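Local coordinates for uncharacterized protein A6V7T0 (Pseudomonas aeruginosa, PDB 3K12) that is of unknown function but belongs to the YjgF-like clan of small proteins and assembles here as three chains, at residues R4-K9 against I46-Q51; Q26-P31 against Q36-Q41. All blocks are in the same frame, centred on the assembly; numbering follows the deposited sequence.

Contacts 1 and 2 both use helix 35-52, which lies against the six-stranded mixed sheet of this YjgF-like chain, and their centres are about 16 Å apart. In contact 2, Q26-P31 leaves strand 20-26 and is held to Q36-Q41, near the start of the helix; in contact 1, strand 3-7 reaches I46-Q51, near its end. The two touch through Q26, whose CG packs 3.9 Å from CG1 of I46 and whose NE2 lies 4.1 Å from CD1 of L49. Contact 1 buries 116 Å² between its segments and centres on one salt bridge; contact 2, a larger polar junction, buries 259 Å².

Contact 1: R4-K9 against I46-Q51; sequences RFEVVK and IDRLLQ
At the corner of strand 3-7, outermost within its own chain, a salt bridge joins E6 to R48 on helix 35-52, linking this side of the sheet to the helix packed against it. The guanidinium grips the carboxylate end-on, with two nitrogens directed to one oxygen: OE2 of E6 lies 2.9 Å from NH2 of R48 and 3.0 Å from NH1 of R48. The first of these bonds meets OE2 nearly along its C-O axis, whereas the second uses its syn lone pair. A weak third bond, 3.4 Å from NH1 of R48 to OE1 of E6, involves the other oxygen. The planes of the two flat groups are 9° apart, and CD of E6 lies at the guanidinium edge, in its plane.

The side chains approach from opposite directions. E6 stays extended beyond CG, while R48 starts with CG anti to its backbone N (chi1 175°) and bends at chi3 (69°), a course that carries its guanidinium to the E6 carboxylate. Beside the ion pair, CD2 of L49 lies 3.8 Å from OE2 of E6 and gives the carboxylate an apolar neighbour. N45 OD1 also accepts from R48 NH1, a second partner that probably helps to fix the guanidinium.

L49 also packs on M14 and I23 of the next two strands, while the E6 backbone pairs with E13. Both residues of the ion pair are exposed and L49 is buried: a surface salt bridge bordering the helix-sheet core of the alpha+beta fold, as in YjgF-like chains.

Contact 2: Q26-P31 against Q36-Q41; sequences QVADDP and QDQTRQ
Q41, on the face of helix 35-52 turned to the connection after strand 20-26, uses both ends of its amide to hold the backbone of D30. Its OE1 accepts from D30 N at 2.9 Å, in the carbonyl plane and on a lone pair, with an N-H...O angle of 167°. Its NE2 returns a bond to D30 O, also 2.9 Å and almost straight at 169°; the donor is tilted 29° from that carbonyl plane, although D30 O lies close to the amide plane of Q41. This exchange fixes which way round the amide sits. CG of Q41 stands beside its own backbone N and the chain is extended beyond it, which sends the amide out to the loop. D37, one turn earlier, adds a weak bond from Q41 NE2 to its OD2.

A28 points its methyl into the angle between the two glutamines: CB is 3.6 Å from OE1 of Q41 and 3.8 Å from CG of Q38. The Q38 chain runs extended past this methyl toward P31. NE2 of Q38 bonds to the carbonyls of G33 and R103, and OE1 of Q38 to R105 N. That oxygen also accepts from a water, 2.7 Å away, which in turn accepts from A28 N and so bridges helix and loop. D30 turns its carboxylate to S32 through OD1.

The loop following strand 20-26 thus lies against helix 35-52 through Q38 and Q41, with P31 also on R103 and W104. T39, pointing away from the loop, packs on L76 and V79 of helix 73-83 and on V106 and M108 of strand 106-113, the strand where M108 pairs with the Q26 backbone.

Contact 1: R4-K9 against I46-Q51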
loop_
_atom_site.group_PDB
_atom_site.type_symbol
_atom_site.label_atom_id
_atom_site.label_comp_id
_atom_site.label_asym_id
_atom_site.label_seq_id
_atom_site.Cartn_x
_atom_site.Cartn_y
_atom_site.Cartn_z
ATOM N N ARG D 4 -13.500 14.506 -2.568
ATOM C CA ARG D 4 -12.382 14.334 -3.460
ATOM C C ARG D 4 -11.829 15.668 -3.920
ATOM O O ARG D 4 -12.580 16.654 -4.093
ATOM C CB ARG D 4 -12.795 13.526 -4.686
ATOM C CG ARG D 4 -13.091 12.090 -4.320
ATOM C CD ARG D 4 -13.477 11.296 -5.557
ATOM N NE ARG D 4 -13.659 9.877 -5.233
ATOM C CZ ARG D 4 -14.798 9.387 -4.787
ATOM N NH1 ARG D 4 -15.846 10.185 -4.596
ATOM N NH2 ARG D 4 -14.898 8.084 -4.508
ATOM N N PHE D 5 -10.526 15.672 -4.173
ATOM C CA PHE D 5 -9.777 16.889 -4.534
ATOM C C PHE D 5 -8.900 16.647 -5.741
ATOM O O PHE D 5 -8.247 15.598 -5.849
ATOM C CB PHE D 5 -8.959 17.414 -3.319
ATOM C CG PHE D 5 -9.803 17.608 -2.082
ATOM C CD1 PHE D 5 -10.125 16.523 -1.254
ATOM C CD2 PHE D 5 -10.326 18.863 -1.762
ATOM C CE1 PHE D 5 -10.947 16.679 -0.147
ATOM C CE2 PHE D 5 -11.149 19.029 -0.637
ATOM C CZ PHE D 5 -11.452 17.934 0.177
ATOM N N GLU D 6 -8.854 17.615 -6.651
ATOM C CA GLU D 6 -8.050 17.562 -7.851
ATOM C C GLU D 6 -8.391 16.303 -8.660
ATOM O O GLU D 6 -7.577 15.395 -8.832
ATOM C CB GLU D 6 -6.547 17.678 -7.519
ATOM C CG GLU D 6 -6.214 19.046 -6.940
ATOM C CD GLU D 6 -4.751 19.235 -6.552
ATOM O OE1 GLU D 6 -3.868 18.559 -7.110
ATOM O OE2 GLU D 6 -4.512 20.095 -5.693
ATOM N N VAL D 7 -9.636 16.292 -9.150
ATOM C CA VAL D 7 -10.246 15.095 -9.740
ATOM C C VAL D 7 -10.383 15.239 -11.236
ATOM O O VAL D 7 -10.812 16.295 -11.735
ATOM C CB VAL D 7 -11.635 14.821 -9.143
ATOM C CG1 VAL D 7 -12.084 13.397 -9.487
ATOM C CG2 VAL D 7 -11.596 14.975 -7.657
ATOM N N VAL D 8 -9.975 14.189 -11.927
ATOM C CA VAL D 8 -10.115 14.051 -13.378
ATOM C C VAL D 8 -10.659 12.626 -13.622
ATOM O O VAL D 8 -10.783 11.831 -12.669
ATOM C CB VAL D 8 -8.764 14.299 -14.121
ATOM C CG1 VAL D 8 -8.268 15.761 -13.896
ATOM C CG2 VAL D 8 -7.678 13.339 -13.669
ATOM N N LYS D 9 -10.966 12.279 -14.870
ATOM C CA LYS D 9 -11.475 10.915 -15.168
ATOM C C LYS D 9 -10.560 9.825 -14.627
ATOM O O LYS D 9 -11.033 8.783 -14.120
ATOM C CB LYS D 9 -11.644 10.685 -16.688
ATOM C CG LYS D 9 -12.788 11.472 -17.307
ATOM C CD LYS D 9 -12.762 11.257 -18.813
ATOM C CE LYS D 9 -13.954 11.953 -19.411
ATOM N NZ LYS D 9 -14.010 11.728 -20.893
ATOM N N ILE D 46 2.658 16.778 -1.102
ATOM C CA ILE D 46 1.905 16.140 -0.025
ATOM C C ILE D 46 1.513 17.123 1.072
ATOM O O ILE D 46 0.394 17.124 1.566
ATOM C CB ILE D 46 2.660 14.894 0.521
ATOM C CG1 ILE D 46 2.677 13.787 -0.552
ATOM C CG2 ILE D 46 2.035 14.358 1.794
ATOM C CD1 ILE D 46 3.811 12.761 -0.367
ATOM N N ASP D 47 2.480 17.970 1.450
ATOM C CA ASP D 47 2.247 18.975 2.488
ATOM C C ASP D 47 1.085 19.889 2.104
ATOM O O ASP D 47 0.231 20.195 2.917
ATOM C CB ASP D 47 3.525 19.828 2.712
ATOM C CG ASP D 47 3.798 20.101 4.187
ATOM O OD1 ASP D 47 3.794 19.171 4.985
ATOM O OD2 ASP D 47 4.097 21.259 4.556
ATOM N N ARG D 48 1.118 20.345 0.856
ATOM C CA ARG D 48 0.104 21.290 0.333
ATOM C C ARG D 48 -1.257 20.621 0.373
ATOM O O ARG D 48 -2.223 21.201 0.850
ATOM C CB ARG D 48 0.453 21.713 -1.071
ATOM C CG ARG D 48 -0.598 22.585 -1.738
ATOM C CD ARG D 48 -0.254 22.863 -3.188
ATOM N NE ARG D 48 -0.358 21.675 -4.022
ATOM C CZ ARG D 48 -1.514 21.169 -4.470
ATOM N NH1 ARG D 48 -1.507 20.088 -5.224
ATOM N NH2 ARG D 48 -2.675 21.730 -4.170
ATOM N N LEU D 49 -1.301 19.374 -0.106
ATOM C CA LEU D 49 -2.545 18.633 -0.121
ATOM C C LEU D 49 -3.093 18.405 1.279
ATOM O O LEU D 49 -4.263 18.696 1.549
ATOM C CB LEU D 49 -2.347 17.297 -0.840
ATOM C CG LEU D 49 -2.242 17.339 -2.359
ATOM C CD1 LEU D 49 -1.714 16.036 -2.951
ATOM C CD2 LEU D 49 -3.612 17.685 -2.951
ATOM N N LEU D 50 -2.225 17.974 2.209
ATOM C CA LEU D 50 -2.643 17.759 3.587
ATOM C C LEU D 50 -3.180 19.041 4.213
ATOM O O LEU D 50 -4.224 19.054 4.820
ATOM C CB LEU D 50 -1.472 17.253 4.434
ATOM C CG LEU D 50 -1.096 15.817 4.112
ATOM C CD1 LEU D 50 0.218 15.456 4.814
ATOM C CD2 LEU D 50 -2.252 14.798 4.447
ATOM N N GLN D 51 -2.436 20.124 4.073
ATOM C CA GLN D 51 -2.849 21.358 4.750
ATOM C C GLN D 51 -4.159 21.911 4.188
ATOM O O GLN D 51 -4.941 22.532 4.930
ATOM C CB GLN D 51 -1.726 22.399 4.689
ATOM C CG GLN D 51 -0.538 21.980 5.537
ATOM C CD GLN D 51 0.542 23.017 5.682
ATOM O OE1 GLN D 51 1.547 22.770 6.368
ATOM N NE2 GLN D 51 0.350 24.180 5.070
#

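Contact 2: Q26-P31 against Q36-Q41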
loop_
_atom_site.group_PDB
_atom_site.type_symbol
_atom_site.label_atom_id
_atom_site.label_comp_id
_atom_site.label_asym_id
_atom_site.label_seq_id
_atom_site.Cartn_x
_atom_site.Cartn_y
_atom_site.Cartn_z
ATOM N N GLN D 26 2.274 9.925 -5.925
ATOM C CA GLN D 26 2.892 11.247 -6.053
ATOM C C GLN D 26 4.272 11.132 -6.659
ATOM O O GLN D 26 5.133 10.405 -6.135
ATOM C CB GLN D 26 3.020 11.877 -4.669
ATOM C CG GLN D 26 1.683 12.256 -4.026
ATOM C CD GLN D 26 0.927 13.256 -4.854
ATOM O OE1 GLN D 26 1.451 14.306 -5.181
ATOM N NE2 GLN D 26 -0.318 12.927 -5.217
ATOM N N VAL D 27 4.497 11.864 -7.756
ATOM C CA VAL D 27 5.808 11.910 -8.427
ATOM C C VAL D 27 6.212 13.378 -8.619
ATOM O O VAL D 27 5.386 14.268 -8.449
ATOM C CB VAL D 27 5.797 11.195 -9.780
ATOM C CG1 VAL D 27 5.423 9.725 -9.590
ATOM C CG2 VAL D 27 4.813 11.875 -10.729
ATOM N N ALA D 28 7.476 13.616 -8.955
ATOM C CA ALA D 28 7.971 14.992 -9.081
ATOM C C ALA D 28 7.401 15.651 -10.329
ATOM O O ALA D 28 7.486 15.091 -11.414
ATOM C CB ALA D 28 9.499 14.986 -9.153
ATOM N N ASP D 29 6.838 16.845 -10.154
ATOM C CA ASP D 29 6.394 17.678 -11.285
ATOM C C ASP D 29 7.530 17.942 -12.279
ATOM O O ASP D 29 7.312 17.968 -13.495
ATOM C CB ASP D 29 5.873 19.014 -10.776
ATOM C CG ASP D 29 4.409 18.964 -10.385
ATOM O OD1 ASP D 29 3.722 17.969 -10.716
ATOM O OD2 ASP D 29 3.936 19.938 -9.747
ATOM N N ASP D 30 8.736 18.143 -11.762
ATOM C CA ASP D 30 9.901 18.310 -12.621
ATOM C C ASP D 30 10.885 17.185 -12.336
ATOM O O ASP D 30 11.682 17.308 -11.419
ATOM C CB ASP D 30 10.566 19.675 -12.392
ATOM C CG ASP D 30 11.917 19.796 -13.104
ATOM O OD1 ASP D 30 12.248 18.930 -13.943
ATOM O OD2 ASP D 30 12.645 20.762 -12.793
ATOM N N PRO D 31 10.832 16.101 -13.129
ATOM C CA PRO D 31 11.679 14.944 -12.845
ATOM C C PRO D 31 13.079 14.963 -13.468
ATOM O O PRO D 31 13.681 13.905 -13.638
ATOM C CB PRO D 31 10.867 13.778 -13.413
ATOM C CG PRO D 31 10.127 14.372 -14.568
ATOM C CD PRO D 31 9.956 15.852 -14.293
ATOM N N GLN D 36 17.117 13.767 -4.248
ATOM C CA GLN D 36 16.809 14.700 -3.190
ATOM C C GLN D 36 15.786 15.724 -3.673
ATOM O O GLN D 36 14.809 16.056 -2.966
ATOM C CB GLN D 36 18.077 15.420 -2.707
ATOM C CG GLN D 36 19.020 14.545 -1.870
ATOM C CD GLN D 36 20.181 13.941 -2.641
ATOM O OE1 GLN D 36 21.202 13.604 -2.032
ATOM N NE2 GLN D 36 20.042 13.777 -3.962
ATOM N N ASP D 37 16.031 16.236 -4.872
ATOM C CA ASP D 37 15.147 17.235 -5.468
ATOM C C ASP D 37 13.744 16.641 -5.647
ATOM O O ASP D 37 12.754 17.269 -5.254
ATOM C CB ASP D 37 15.727 17.734 -6.799
ATOM C CG ASP D 37 14.804 18.714 -7.523
ATOM O OD1 ASP D 37 14.350 19.691 -6.895
ATOM O OD2 ASP D 37 14.531 18.507 -8.726
ATOM N N GLN D 38 13.676 15.431 -6.190
ATOM C CA GLN D 38 12.375 14.791 -6.471
ATOM C C GLN D 38 11.617 14.456 -5.200
ATOM O O GLN D 38 10.402 14.671 -5.115
ATOM C CB GLN D 38 12.537 13.562 -7.327
ATOM C CG GLN D 38 13.078 13.885 -8.716
ATOM C CD GLN D 38 12.835 12.797 -9.729
ATOM O OE1 GLN D 38 11.929 11.968 -9.568
ATOM N NE2 GLN D 38 13.618 12.803 -10.811
ATOM N N THR D 39 12.347 14.003 -4.185
ATOM C CA THR D 39 11.761 13.683 -2.893
ATOM C C THR D 39 11.178 14.950 -2.240
ATOM O O THR D 39 10.073 14.943 -1.692
ATOM C CB THR D 39 12.785 12.988 -1.967
ATOM O OG1 THR D 39 13.247 11.784 -2.605
ATOM C CG2 THR D 39 12.150 12.638 -0.626
ATOM N N ARG D 40 11.934 16.061 -2.304
ATOM C CA ARG D 40 11.456 17.320 -1.738
ATOM C C ARG D 40 10.188 17.783 -2.455
ATOM O O ARG D 40 9.243 18.200 -1.799
ATOM C CB ARG D 40 12.499 18.415 -1.951
ATOM C CG ARG D 40 13.818 18.163 -1.320
ATOM C CD ARG D 40 14.921 19.181 -1.780
ATOM N NE ARG D 40 16.103 18.888 -0.979
ATOM C CZ ARG D 40 16.127 19.090 0.341
ATOM N NH1 ARG D 40 17.176 18.754 1.068
ATOM N NH2 ARG D 40 15.071 19.636 0.918
ATOM N N GLN D 41 10.211 17.750 -3.785
ATOM C CA GLN D 41 9.027 18.138 -4.583
ATOM C C GLN D 41 7.784 17.353 -4.160
ATOM O O GLN D 41 6.701 17.929 -3.981
ATOM C CB GLN D 41 9.226 17.921 -6.074
ATOM C CG GLN D 41 10.173 18.915 -6.767
ATOM C CD GLN D 41 10.330 18.569 -8.225
ATOM O OE1 GLN D 41 9.350 18.529 -8.975
ATOM N NE2 GLN D 41 11.566 18.269 -8.638
HETATM O O HOH W 1 9.281 11.441 -9.098
#